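DUF1780 domain-containing protein (Pseudomonas aeruginosa, PDB 1Y0K) is of unknown function but is probably a nuclease-like protein, related to putative endonucleases of the PD-(D/E)XK clan. Local coordinates at residues 70-75 against 143-148; 109-114 against 156-161; 152-157 against 177-182; 168-173 against 188-193. One frame throughout, in Å; residues are numbered along the deposited sequence.

Contact 1. Residues 70-75 against 143-148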
# COMPACT_ATOMS: atom_id res chain seq x y z
N PHE A 70 -1.68 -0.25 -6.54
CA PHE A 70 -1.36 -1.57 -7.07
C PHE A 70 -1.41 -2.65 -5.99
O PHE A 70 -1.36 -2.34 -4.81
CB PHE A 70 -0.03 -1.57 -7.84
CG PHE A 70 1.19 -1.33 -6.98
CD1 PHE A 70 2.05 -2.39 -6.67
CD2 PHE A 70 1.50 -0.05 -6.52
CE1 PHE A 70 3.21 -2.18 -5.91
CE2 PHE A 70 2.65 0.18 -5.73
CZ PHE A 70 3.50 -0.89 -5.42
N PHE A 71 -1.53 -3.90 -6.42
CA PHE A 71 -1.74 -5.02 -5.51
C PHE A 71 -0.55 -5.96 -5.53
O PHE A 71 -0.05 -6.33 -6.61
CB PHE A 71 -3.04 -5.75 -5.85
CG PHE A 71 -4.25 -4.89 -5.71
CD1 PHE A 71 -4.63 -4.02 -6.74
CD2 PHE A 71 -5.00 -4.91 -4.53
CE1 PHE A 71 -5.75 -3.18 -6.59
CE2 PHE A 71 -6.12 -4.09 -4.39
CZ PHE A 71 -6.49 -3.23 -5.42
N VAL A 72 -0.10 -6.30 -4.33
CA VAL A 72 1.04 -7.20 -4.11
C VAL A 72 0.48 -8.42 -3.37
O VAL A 72 0.31 -8.39 -2.16
CB VAL A 72 2.16 -6.52 -3.30
CG1 VAL A 72 3.36 -7.47 -3.11
CG2 VAL A 72 2.62 -5.23 -3.99
N LEU A 73 0.18 -9.46 -4.14
CA LEU A 73 -0.45 -10.67 -3.60
C LEU A 73 0.44 -11.89 -3.86
O LEU A 73 1.52 -11.76 -4.44
CB LEU A 73 -1.84 -10.86 -4.22
CG LEU A 73 -2.78 -9.65 -4.25
CD1 LEU A 73 -4.03 -9.94 -5.09
CD2 LEU A 73 -3.17 -9.25 -2.84
N ASP A 74 -0.00 -13.05 -3.40
CA ASP A 74 0.72 -14.29 -3.67
C ASP A 74 -0.21 -15.44 -4.07
O ASP A 74 0.25 -16.58 -4.25
CB ASP A 74 1.65 -14.68 -2.50
CG ASP A 74 0.90 -15.00 -1.20
OD1 ASP A 74 -0.35 -14.97 -1.14
OD2 ASP A 74 1.59 -15.29 -0.21
N GLU A 75 -1.50 -15.13 -4.22
CA GLU A 75 -2.55 -16.12 -4.50
C GLU A 75 -3.94 -15.50 -4.38
O GLU A 75 -4.14 -14.32 -4.70
CB GLU A 75 -2.42 -17.32 -3.55
CG GLU A 75 -3.67 -18.14 -3.32
CD GLU A 75 -3.83 -18.49 -1.86
OE1 GLU A 75 -3.76 -17.55 -1.04
OE2 GLU A 75 -4.03 -19.68 -1.53
N ALA A 143 0.60 0.65 -2.38
CA ALA A 143 0.53 -0.80 -2.57
C ALA A 143 -0.39 -1.41 -1.53
O ALA A 143 -0.22 -1.14 -0.34
CB ALA A 143 1.92 -1.43 -2.41
N PHE A 144 -1.36 -2.22 -1.97
CA PHE A 144 -2.10 -3.07 -1.03
C PHE A 144 -1.40 -4.42 -1.00
O PHE A 144 -1.35 -5.14 -2.01
CB PHE A 144 -3.57 -3.22 -1.40
CG PHE A 144 -4.35 -4.05 -0.42
CD1 PHE A 144 -4.87 -3.46 0.73
CD2 PHE A 144 -4.53 -5.42 -0.62
CE1 PHE A 144 -5.57 -4.22 1.67
CE2 PHE A 144 -5.24 -6.19 0.32
CZ PHE A 144 -5.75 -5.58 1.46
N VAL A 145 -0.81 -4.73 0.15
CA VAL A 145 0.04 -5.90 0.32
C VAL A 145 -0.68 -6.95 1.18
O VAL A 145 -1.02 -6.70 2.35
CB VAL A 145 1.42 -5.52 0.94
CG1 VAL A 145 2.35 -6.74 0.96
CG2 VAL A 145 2.07 -4.39 0.16
N ASN A 146 -0.88 -8.13 0.61
CA ASN A 146 -1.62 -9.19 1.28
C ASN A 146 -1.13 -10.56 0.82
O ASN A 146 -1.44 -11.00 -0.27
CB ASN A 146 -3.13 -9.04 1.03
CG ASN A 146 -3.94 -10.04 1.83
OD1 ASN A 146 -3.71 -10.21 3.04
ND2 ASN A 146 -4.88 -10.71 1.17
N LEU A 147 -0.36 -11.21 1.69
CA LEU A 147 0.29 -12.47 1.35
C LEU A 147 -0.28 -13.55 2.24
O LEU A 147 -0.26 -13.41 3.46
CB LEU A 147 1.81 -12.37 1.58
CG LEU A 147 2.55 -11.19 0.93
CD1 LEU A 147 4.00 -11.13 1.39
CD2 LEU A 147 2.48 -11.24 -0.60
N LYS A 148 -0.80 -14.62 1.65
CA LYS A 148 -1.31 -15.73 2.45
C LYS A 148 -0.15 -16.53 3.06
O LYS A 148 -0.29 -17.11 4.14
CB LYS A 148 -2.25 -16.63 1.64
CG LYS A 148 -2.98 -17.68 2.48
CD LYS A 148 -4.00 -18.49 1.69
CE LYS A 148 -4.52 -19.68 2.48
NZ LYS A 148 -3.47 -20.67 2.89
O HOH W 1 -2.46 -13.21 -1.41

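Contact 2. Residues 109-114 against 156-161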
# COMPACT_ATOMS: atom_id res chain seq x y z
N ILE A 109 8.26 -12.64 7.51
CA ILE A 109 9.16 -12.08 6.51
C ILE A 109 9.71 -10.74 7.01
O ILE A 109 8.93 -9.90 7.46
CB ILE A 109 8.40 -11.94 5.13
CG1 ILE A 109 9.31 -11.45 4.02
CG2 ILE A 109 7.15 -11.09 5.25
CD1 ILE A 109 8.63 -11.47 2.64
N ALA A 110 11.03 -10.55 6.94
CA ALA A 110 11.65 -9.29 7.35
C ALA A 110 11.10 -8.12 6.54
O ALA A 110 10.68 -8.28 5.39
CB ALA A 110 13.17 -9.37 7.21
N ALA A 111 11.10 -6.94 7.15
CA ALA A 111 10.58 -5.74 6.50
C ALA A 111 11.27 -5.49 5.17
O ALA A 111 10.64 -5.06 4.21
CB ALA A 111 10.70 -4.54 7.42
N ALA A 112 12.58 -5.75 5.12
CA ALA A 112 13.36 -5.57 3.91
C ALA A 112 12.83 -6.44 2.78
O ALA A 112 12.65 -5.97 1.65
CB ALA A 112 14.84 -5.88 4.19
N GLU A 113 12.57 -7.71 3.09
CA GLU A 113 12.07 -8.66 2.10
C GLU A 113 10.63 -8.32 1.70
O GLU A 113 10.27 -8.45 0.52
CB GLU A 113 12.17 -10.10 2.61
CG GLU A 113 13.55 -10.76 2.49
CD GLU A 113 14.62 -10.17 3.40
OE1 GLU A 113 14.27 -9.59 4.46
OE2 GLU A 113 15.81 -10.29 3.07
N LEU A 114 9.82 -7.87 2.66
CA LEU A 114 8.45 -7.43 2.40
C LEU A 114 8.45 -6.25 1.41
O LEU A 114 7.72 -6.23 0.42
CB LEU A 114 7.78 -7.01 3.71
CG LEU A 114 6.36 -6.45 3.64
CD1 LEU A 114 5.41 -7.53 3.14
CD2 LEU A 114 5.93 -5.93 5.02
N THR A 156 11.72 -6.19 12.79
CA THR A 156 12.79 -5.86 11.85
C THR A 156 12.55 -4.46 11.26
O THR A 156 11.40 -4.06 11.05
CB THR A 156 12.90 -6.92 10.72
OG1 THR A 156 11.70 -6.93 9.94
CG2 THR A 156 13.10 -8.31 11.33
N PRO A 157 13.63 -3.70 11.05
CA PRO A 157 13.49 -2.34 10.55
C PRO A 157 13.33 -2.25 9.02
O PRO A 157 13.86 -3.08 8.31
CB PRO A 157 14.80 -1.67 10.98
CG PRO A 157 15.79 -2.77 11.05
CD PRO A 157 15.04 -4.06 11.31
N PHE A 158 12.59 -1.25 8.54
CA PHE A 158 12.51 -0.99 7.10
C PHE A 158 13.76 -0.27 6.60
O PHE A 158 14.07 0.82 7.09
CB PHE A 158 11.27 -0.17 6.76
CG PHE A 158 10.01 -0.95 6.78
CD1 PHE A 158 9.34 -1.19 7.98
CD2 PHE A 158 9.49 -1.48 5.60
CE1 PHE A 158 8.16 -1.92 8.01
CE2 PHE A 158 8.30 -2.22 5.61
CZ PHE A 158 7.63 -2.44 6.81
N PRO A 159 14.47 -0.88 5.63
CA PRO A 159 15.65 -0.21 5.10
C PRO A 159 15.23 0.95 4.19
O PRO A 159 14.08 0.97 3.73
CB PRO A 159 16.33 -1.31 4.29
CG PRO A 159 15.23 -2.19 3.85
CD PRO A 159 14.24 -2.18 4.98
N PRO A 160 16.13 1.92 3.97
CA PRO A 160 15.83 2.99 3.01
C PRO A 160 15.37 2.40 1.68
O PRO A 160 15.98 1.46 1.18
CB PRO A 160 17.18 3.69 2.83
CG PRO A 160 17.89 3.48 4.13
CD PRO A 160 17.46 2.10 4.59
N PRO A 161 14.26 2.93 1.12
CA PRO A 161 13.72 2.45 -0.15
C PRO A 161 14.42 3.07 -1.36
O PRO A 161 13.79 3.74 -2.18
CB PRO A 161 12.25 2.90 -0.08
CG PRO A 161 12.29 4.15 0.70
CD PRO A 161 13.42 4.00 1.70
O HOH W 2 14.27 -5.80 7.60

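Contact 3. Residues 152-157 against 177-182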
# COMPACT_ATOMS: atom_id res chain seq x y z
N PRO A 152 4.39 -10.05 8.12
CA PRO A 152 5.60 -9.24 8.36
C PRO A 152 6.23 -9.51 9.71
O PRO A 152 5.52 -9.78 10.69
CB PRO A 152 5.08 -7.81 8.31
CG PRO A 152 3.80 -7.90 7.52
CD PRO A 152 3.20 -9.20 7.95
N ASP A 153 7.55 -9.46 9.76
CA ASP A 153 8.25 -9.50 11.03
C ASP A 153 8.41 -8.05 11.48
O ASP A 153 9.29 -7.33 11.00
CB ASP A 153 9.60 -10.18 10.90
CG ASP A 153 10.28 -10.39 12.24
OD1 ASP A 153 9.91 -9.68 13.22
OD2 ASP A 153 11.20 -11.24 12.30
N PHE A 154 7.54 -7.62 12.39
CA PHE A 154 7.52 -6.23 12.83
C PHE A 154 8.69 -5.87 13.76
O PHE A 154 8.88 -4.70 14.12
CB PHE A 154 6.15 -5.89 13.44
CG PHE A 154 5.01 -5.96 12.44
CD1 PHE A 154 4.03 -6.95 12.54
CD2 PHE A 154 4.95 -5.05 11.39
CE1 PHE A 154 2.98 -7.01 11.62
CE2 PHE A 154 3.92 -5.11 10.46
CZ PHE A 154 2.93 -6.09 10.57
N ASN A 155 9.49 -6.87 14.12
CA ASN A 155 10.69 -6.62 14.93
C ASN A 155 11.90 -6.23 14.10
O ASN A 155 12.98 -5.98 14.66
CB ASN A 155 11.01 -7.84 15.79
CG ASN A 155 9.92 -8.13 16.80
OD1 ASN A 155 9.21 -7.22 17.24
ND2 ASN A 155 9.76 -9.39 17.15
N THR A 156 11.72 -6.19 12.79
CA THR A 156 12.79 -5.86 11.85
C THR A 156 12.55 -4.46 11.26
O THR A 156 11.40 -4.06 11.05
CB THR A 156 12.90 -6.92 10.72
OG1 THR A 156 11.70 -6.93 9.94
CG2 THR A 156 13.10 -8.31 11.33
N PRO A 157 13.63 -3.70 11.05
CA PRO A 157 13.49 -2.34 10.55
C PRO A 157 13.33 -2.25 9.02
O PRO A 157 13.86 -3.08 8.31
CB PRO A 157 14.80 -1.67 10.98
CG PRO A 157 15.79 -2.77 11.05
CD PRO A 157 15.04 -4.06 11.31
N PRO A 177 -3.87 -5.88 5.54
CA PRO A 177 -4.70 -6.16 6.71
C PRO A 177 -3.95 -5.97 8.04
O PRO A 177 -4.58 -5.64 9.05
CB PRO A 177 -5.14 -7.61 6.49
CG PRO A 177 -5.00 -7.83 4.98
CD PRO A 177 -3.78 -7.03 4.62
N THR A 178 -2.63 -6.14 8.04
CA THR A 178 -1.88 -6.08 9.30
C THR A 178 -1.21 -4.75 9.62
O THR A 178 -0.82 -4.52 10.76
CB THR A 178 -0.80 -7.17 9.39
OG1 THR A 178 0.15 -6.99 8.33
CG2 THR A 178 -1.44 -8.57 9.26
N PHE A 179 -1.04 -3.87 8.63
CA PHE A 179 -0.24 -2.66 8.85
C PHE A 179 -0.40 -1.64 7.74
O PHE A 179 -0.92 -1.95 6.67
CB PHE A 179 1.24 -3.02 9.00
CG PHE A 179 1.96 -3.19 7.69
CD1 PHE A 179 2.80 -2.18 7.21
CD2 PHE A 179 1.77 -4.33 6.91
CE1 PHE A 179 3.46 -2.32 6.00
CE2 PHE A 179 2.43 -4.48 5.68
CZ PHE A 179 3.27 -3.47 5.22
N ALA A 180 0.07 -0.42 8.01
CA ALA A 180 0.25 0.60 6.97
C ALA A 180 1.55 1.35 7.26
O ALA A 180 1.97 1.48 8.41
CB ALA A 180 -0.92 1.55 6.95
N ARG A 181 2.21 1.81 6.20
CA ARG A 181 3.42 2.59 6.36
C ARG A 181 3.62 3.48 5.14
O ARG A 181 3.47 3.03 4.00
CB ARG A 181 4.64 1.68 6.53
CG ARG A 181 5.96 2.44 6.67
CD ARG A 181 7.13 1.47 6.83
NE ARG A 181 8.41 2.19 6.86
CZ ARG A 181 9.00 2.63 7.98
NH1 ARG A 181 8.46 2.39 9.17
NH2 ARG A 181 10.14 3.29 7.90
N VAL A 182 3.95 4.74 5.40
CA VAL A 182 4.44 5.63 4.34
C VAL A 182 5.95 5.38 4.25
O VAL A 182 6.69 5.64 5.21
CB VAL A 182 4.14 7.12 4.68
CG1 VAL A 182 4.72 8.04 3.60
CG2 VAL A 182 2.63 7.34 4.83

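Contact 4. Residues 168-173 against 188-193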
# COMPACT_ATOMS: atom_id res chain seq x y z
N GLY A 168 11.58 7.78 -9.07
CA GLY A 168 11.09 9.15 -9.21
C GLY A 168 9.69 9.46 -8.72
O GLY A 168 9.22 10.59 -8.88
N TRP A 169 9.01 8.49 -8.11
CA TRP A 169 7.68 8.72 -7.53
C TRP A 169 7.68 9.84 -6.49
O TRP A 169 8.68 10.05 -5.80
CB TRP A 169 7.14 7.45 -6.83
CG TRP A 169 7.42 6.19 -7.56
CD1 TRP A 169 8.22 5.16 -7.14
CD2 TRP A 169 6.91 5.81 -8.84
NE1 TRP A 169 8.23 4.15 -8.09
CE2 TRP A 169 7.45 4.53 -9.14
CE3 TRP A 169 6.07 6.43 -9.78
CZ2 TRP A 169 7.15 3.86 -10.33
CZ3 TRP A 169 5.78 5.76 -10.95
CH2 TRP A 169 6.32 4.49 -11.22
N ARG A 170 6.55 10.54 -6.35
CA ARG A 170 6.44 11.57 -5.32
C ARG A 170 6.43 10.97 -3.90
O ARG A 170 6.98 11.55 -2.96
CB ARG A 170 5.18 12.41 -5.52
CG ARG A 170 5.15 13.59 -4.56
CD ARG A 170 4.14 14.62 -4.97
NE ARG A 170 2.77 14.15 -4.85
CZ ARG A 170 1.72 14.87 -5.21
NH1 ARG A 170 1.91 16.09 -5.73
NH2 ARG A 170 0.49 14.40 -5.08
N SER A 171 5.79 9.82 -3.77
CA SER A 171 5.67 9.12 -2.50
C SER A 171 5.35 7.65 -2.76
O SER A 171 4.94 7.27 -3.86
CB SER A 171 4.59 9.76 -1.61
OG SER A 171 3.27 9.48 -2.10
N LEU A 172 5.58 6.82 -1.74
CA LEU A 172 5.27 5.40 -1.83
C LEU A 172 4.83 4.99 -0.45
O LEU A 172 5.52 5.26 0.53
CB LEU A 172 6.49 4.59 -2.25
CG LEU A 172 6.38 3.06 -2.23
CD1 LEU A 172 5.27 2.55 -3.16
CD2 LEU A 172 7.70 2.44 -2.59
N SER A 173 3.68 4.33 -0.40
CA SER A 173 3.10 3.84 0.84
C SER A 173 2.61 2.42 0.64
O SER A 173 2.33 2.00 -0.49
CB SER A 173 1.94 4.74 1.27
OG SER A 173 2.34 6.09 1.40
N GLY A 188 6.84 17.94 -1.83
CA GLY A 188 5.60 18.29 -2.54
C GLY A 188 4.39 17.40 -2.28
O GLY A 188 3.28 17.72 -2.68
N ALA A 189 4.62 16.27 -1.60
CA ALA A 189 3.55 15.32 -1.28
C ALA A 189 2.57 15.93 -0.28
O ALA A 189 2.97 16.79 0.52
CB ALA A 189 4.14 14.02 -0.74
N PRO A 190 1.29 15.53 -0.34
CA PRO A 190 0.31 15.94 0.66
C PRO A 190 0.84 15.85 2.08
O PRO A 190 1.58 14.92 2.42
CB PRO A 190 -0.81 14.92 0.47
CG PRO A 190 -0.79 14.65 -0.98
CD PRO A 190 0.67 14.68 -1.38
N GLU A 191 0.46 16.81 2.92
CA GLU A 191 0.99 16.87 4.27
C GLU A 191 0.68 15.61 5.10
O GLU A 191 1.51 15.20 5.92
CB GLU A 191 0.49 18.13 4.97
CG GLU A 191 1.06 18.35 6.35
CD GLU A 191 0.17 19.24 7.18
OE1 GLU A 191 -1.07 19.12 7.05
OE2 GLU A 191 0.70 20.05 7.97
N PHE A 192 -0.48 14.99 4.87
CA PHE A 192 -0.84 13.78 5.61
C PHE A 192 0.12 12.61 5.36
O PHE A 192 0.33 11.79 6.24
CB PHE A 192 -2.32 13.37 5.44
CG PHE A 192 -2.67 12.83 4.08
CD1 PHE A 192 -2.50 11.47 3.78
CD2 PHE A 192 -3.22 13.66 3.10
CE1 PHE A 192 -2.83 10.96 2.51
CE2 PHE A 192 -3.56 13.16 1.83
CZ PHE A 192 -3.36 11.81 1.54
N LEU A 193 0.71 12.57 4.18
CA LEU A 193 1.76 11.59 3.91
C LEU A 193 3.05 11.92 4.67
O LEU A 193 3.61 11.08 5.36
CB LEU A 193 2.03 11.48 2.40
CG LEU A 193 0.87 10.85 1.61
CD1 LEU A 193 1.14 10.91 0.11
CD2 LEU A 193 0.62 9.40 2.06

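Contact 1. Residues 70-75 against 143-148
F70 O accepts the backbone N-H of F144 at 2.8 Å, the first of three bonds that pair strand 65-73 with strand 140-146 as parallel neighbours in the central mixed sheet, consistent with the PD-(D/E)XK nuclease clan to which the family is assigned. V72 continues the pairing by giving its N-H to F144 O and taking that of N146 on its own carbonyl, both nearly straight. Side chains alternate between the two faces. On one, the CB of A143 sits 3.4 Å above the plane of the F70 ring, offset toward its rim. With CG lying between the backbone N and the carbonyl carbon (chi1 67°), that ring is folded back over its neighbour, while helix 119-132 packs against it. V72 CB and V145 CG2 meet more loosely on this face, at 4.1 Å. On the other face, F71 CD2 touches F144 CB at 3.8 Å, and helices 3-23 and 26-40 pack against both side chains. Past the strands, D74 takes over from the backbone pairing: its OD1 accepts K148 N on the syn side, 21° out of the carboxylate plane, and OD2 receives the N-H of R149. A water bridges the carboxylate and the strand, donating to D74 OD1 at 2.8 Å and to N146 O at 2.7 Å.

Contact 2. Residues 109-114 against 156-161
The methyl group of A111 stands almost exactly over the middle of the F158 ring, its CB 3.5 Å from the centroid and only 3° off the ring normal. All six ring carbons therefore lie nearly equally far from this one methyl, a centred CH-pi contact. F158 CG lies anti to its own carbonyl carbon, beside the backbone N (chi1 -77°), which sets one face of the ring against the start of helix 111-116. L114 CD2 approaches the same ring obliquely, 4.3 Å from F158 CZ, while R181 from strand 179-185 also touches it. A proline-rich loop thus runs alongside the turn where strand 107-110 passes into the helix, with A110 in the N-cap position. Within this loop T156 directs its hydroxyl toward that turn: T156 OG1 accepts the N-H of A111 at 2.9 Å, with an angle of 165° at the hydrogen, and has D153 O as its second partner. The next helical N-H, that of A112, is reached through a water, which accepts from A112 N at 3.0 Å and donates to P157 O at 2.8 Å. Further along, P159 CG lies 3.7 Å from A112 CB.

Contact 3. Residues 152-157 against 177-182
F154, although it belongs to a tight turn, reaches across with its ring to F179 and points an edge at that ring's face. The pair is an offset edge-to-face arrangement, with centroids 5.9 Å apart and planes at 65°. The offset brings F154 CE2 nearest to the CB of F179, at 3.7 Å, so the root of the F179 side chain shares in the contact. F179 has CG placed between its backbone N and carbonyl carbon (chi1 83°), which swings the ring toward P152, and P152 CG meets F179 CE2 at 4.1 Å. P152 also lays its CB over one face of the F154 ring, 3.5 Å above the plane, so the proline lies against both aromatic groups. T178 OG1 comes to the F154 edge in the ring plane, 3.7 Å from F154 CZ, and is about as far from P152 CD. L114 of helix 111-116 packs on both P152 and F179, extending the apolar cluster. The turn that carries F154 is itself well tied: D153 O accepts the backbone N-H of T156, while D153 OD1 accepts that of N155. A type I beta turn combined with an Asx turn thus presents an aromatic ring to the beginning of strand 179-185 in the main sheet.

Contact 4. Residues 168-173 against 188-193
L193 and two serines form the close, buried part of this contact. The leucine reaches from the short helix 191-194 toward strand 171-175 and divides its methyl groups between two residues on the same side of the strand: L193 CD1 lies 3.4 Å from S171 OG, and L193 CD2 lies 3.8 Å from S173 OG. The S171 hydroxyl is hydrogen-bonded to D140 OD1 on the neighbouring strand, so this buried polar atom is satisfied. F37 of helix 26-40 packs on both S173 and L193 and continues the interior beyond them. Toward the surface the meeting is looser and is carried by R170. Its chain starts extended, with CG anti to the backbone N (chi1 -173°), then bends at chi3 (68°) and passes alongside the backbone of A189, where R170 CD is 3.8 Å from A189 N. P190 CD lies over one face of the guanidinium, 3.7 Å from R170 NH2, and the two side chains cross at about a right angle. R170 NH1 is likewise 3.7 Å from G188 O, in an oblique approach, beside an exposed glycine. The firmer hold on this group comes from outside the two segments: NH2 forms a salt bridge with D140 OD2 and a hydrogen bond to G64 O. Strands 171-175 and 179-185 are adjacent antiparallel strands of the mixed sheet, and the chain then returns through P190, at the N-cap, into helix 191-194, packing L193 and residues 188-190 on the first strand and its approach.

Contacts 1, 3 and 4 all reach the central mixed sheet. Contact 1 joins strands 65-73 and 140-146; strand 171-175 of contact 4 comes next, probably bonded through S173 O to A143 N, and strand 179-185 of contact 3 follows it. Contact 2 lies beside contact 3, with centres about 8 Å apart; they share T156 and P157, and their strands 107-110 and 150-153 form a separate small parallel sheet. Contacts 1 and 4 are about 21 Å apart between centres, on opposite sides of the chain's centre. Along the chain, contacts 1 and 2 interleave, as do 3 and 4, tying distant parts of the sequence into one compact domain, consistent with a nuclease-like fold.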